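Local coordinates for Non-structural protein 5 (Modoc virus, PDB 2WA2) that probably methylates the cap of viral RNA at guanine N7 and at a ribose 2'-O, using S-adenosylmethionine as methyl donor, at residues K31-M34 with A35-R39. The protein carries 4 engineered substitutions. Numbering follows the deposited sequence.
Sequences KEFM and AYRRR
The guanidinium of Arg37 carries Met34 CE over one face, 3.7 Å above its plane and offset toward the rim, and the same methyl sits in plane at the edge of the Phe33 ring. Arg39 folds back over Tyr36: its NH1 lies in plane at the tyrosine's edge, and Tyr36 CA sits over the centre of one guanidinium face. With CG between N and C (chi1 82°), Arg37 runs out from the helix alongside Met34; a bend at chi3 turns its guanidinium, and NH1 approaches Met34 SD tightly, at 3.0 Å. Arginine suits this place by combining methylenes, with CD 3.7 Å from Phe33 CE2, and a charged end, met by methionine's polarisable thioether and methyl. Beneath run the i to i+4 bonds of helix 30-38, including Tyr36 N to Glu32 O at 2.7 Å; a water joins that oxygen to Arg39 NH2. Tyrosine fits its buried position because the ring packs against Leu25 while the hydroxyl bonds to Leu250 O. The Arg37 side chain is about 13 Å from the bound S-adenosylmethionine. Arg37 NH2 and Arg223 NH1 are like charges close together, so a locally positive surface is likely, with sulfur and ring packing against the arginine rather than neutralising it.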
loop_
_atom_site.group_PDB
_atom_site.type_symbol
_atom_site.label_atom_id
_atom_site.label_comp_id
_atom_site.label_asym_id
_atom_site.label_seq_id
_atom_site.Cartn_x
_atom_site.Cartn_y
_atom_site.Cartn_z
ATOM N N LYS A 31 16.367 -16.231 13.457
ATOM C CA LYS A 31 16.310 -17.383 12.534
ATOM C C LYS A 31 14.872 -17.758 12.160
ATOM O O LYS A 31 14.554 -17.873 10.974
ATOM C CB LYS A 31 17.078 -18.610 13.071
ATOM C CG LYS A 31 18.558 -18.662 12.680
ATOM C CD LYS A 31 19.263 -19.812 13.425
ATOM C CE LYS A 31 20.674 -20.052 12.885
ATOM N NZ LYS A 31 21.565 -20.651 13.925
ATOM N N GLU A 32 14.010 -17.904 13.164
ATOM C CA GLU A 32 12.595 -18.220 12.921
ATOM C C GLU A 32 11.881 -17.176 12.055
ATOM O O GLU A 32 11.175 -17.533 11.107
ATOM C CB GLU A 32 11.872 -18.355 14.243
ATOM C CG GLU A 32 12.438 -19.497 15.056
ATOM C CD GLU A 32 11.915 -19.536 16.478
ATOM O OE1 GLU A 32 11.601 -18.479 17.077
ATOM O OE2 GLU A 32 11.801 -20.659 17.006
ATOM N N PHE A 33 12.121 -15.901 12.366
ATOM C CA PHE A 33 11.560 -14.772 11.621
ATOM C C PHE A 33 11.983 -14.827 10.163
ATOM O O PHE A 33 11.154 -14.682 9.264
ATOM C CB PHE A 33 11.991 -13.444 12.265
ATOM C CG PHE A 33 11.488 -12.213 11.530
ATOM C CD1 PHE A 33 10.251 -11.663 11.843
ATOM C CD2 PHE A 33 12.254 -11.631 10.521
ATOM C CE1 PHE A 33 9.770 -10.519 11.166
ATOM C CE2 PHE A 33 11.796 -10.504 9.837
ATOM C CZ PHE A 33 10.555 -9.942 10.160
ATOM N N MET A 34 13.277 -15.044 9.922
ATOM C CA MET A 34 13.784 -15.059 8.540
ATOM C C MET A 34 13.201 -16.218 7.719
ATOM O O MET A 34 12.831 -16.029 6.559
ATOM C CB MET A 34 15.329 -15.006 8.502
ATOM C CG MET A 34 15.925 -13.633 8.949
ATOM S SD MET A 34 15.415 -12.286 7.840
ATOM C CE MET A 34 15.219 -10.848 8.876
ATOM N N ALA A 35 13.113 -17.404 8.318
ATOM C CA ALA A 35 12.482 -18.570 7.696
ATOM C C ALA A 35 10.978 -18.330 7.501
ATOM O O ALA A 35 10.427 -18.644 6.458
ATOM C CB ALA A 35 12.692 -19.808 8.557
ATOM N N TYR A 36 10.309 -17.787 8.520
ATOM C CA TYR A 36 8.857 -17.613 8.441
ATOM C C TYR A 36 8.445 -16.652 7.311
ATOM O O TYR A 36 7.475 -16.893 6.563
ATOM C CB TYR A 36 8.280 -17.103 9.776
ATOM C CG TYR A 36 6.827 -16.657 9.641
ATOM C CD1 TYR A 36 5.848 -17.562 9.305
ATOM C CD2 TYR A 36 6.452 -15.331 9.863
ATOM C CE1 TYR A 36 4.528 -17.171 9.168
ATOM C CE2 TYR A 36 5.131 -14.922 9.746
ATOM C CZ TYR A 36 4.174 -15.855 9.393
ATOM O OH TYR A 36 2.863 -15.532 9.264
ATOM N N ARG A 37 9.185 -15.557 7.199
ATOM C CA ARG A 37 8.739 -14.451 6.380
ATOM C C ARG A 37 8.662 -14.764 4.891
ATOM O O ARG A 37 7.867 -14.153 4.209
ATOM C CB ARG A 37 9.581 -13.204 6.640
ATOM C CG ARG A 37 10.883 -13.198 5.890
ATOM C CD ARG A 37 11.869 -12.363 6.599
ATOM N NE ARG A 37 11.951 -11.013 6.089
ATOM C CZ ARG A 37 13.028 -10.519 5.484
ATOM N NH1 ARG A 37 14.106 -11.281 5.280
ATOM N NH2 ARG A 37 13.030 -9.264 5.074
ATOM N N ARG A 38 9.504 -15.689 4.411
ATOM C CA ARG A 38 9.537 -16.122 3.002
ATOM C C ARG A 38 8.751 -17.399 2.691
ATOM O O ARG A 38 8.663 -17.786 1.529
ATOM C CB ARG A 38 10.995 -16.347 2.546
ATOM C CG ARG A 38 11.772 -17.260 3.495
ATOM C CD ARG A 38 12.812 -18.166 2.827
ATOM N NE ARG A 38 13.012 -19.353 3.675
ATOM C CZ ARG A 38 14.095 -19.592 4.425
ATOM N NH1 ARG A 38 15.129 -18.748 4.411
ATOM N NH2 ARG A 38 14.160 -20.692 5.182
ATOM N N ARG A 39 8.203 -18.059 3.709
ATOM C CA ARG A 39 7.506 -19.339 3.538
ATOM C C ARG A 39 6.298 -19.221 2.603
ATOM O O ARG A 39 5.322 -18.540 2.914
ATOM C CB ARG A 39 7.095 -19.899 4.906
ATOM C CG ARG A 39 6.908 -21.414 4.973
ATOM C CD ARG A 39 6.702 -21.863 6.439
ATOM N NE ARG A 39 7.948 -21.779 7.221
ATOM C CZ ARG A 39 8.015 -21.568 8.540
ATOM N NH1 ARG A 39 6.905 -21.413 9.265
ATOM N NH2 ARG A 39 9.205 -21.504 9.143
HETATM O O HOH W 1 9.889 -20.188 11.509
#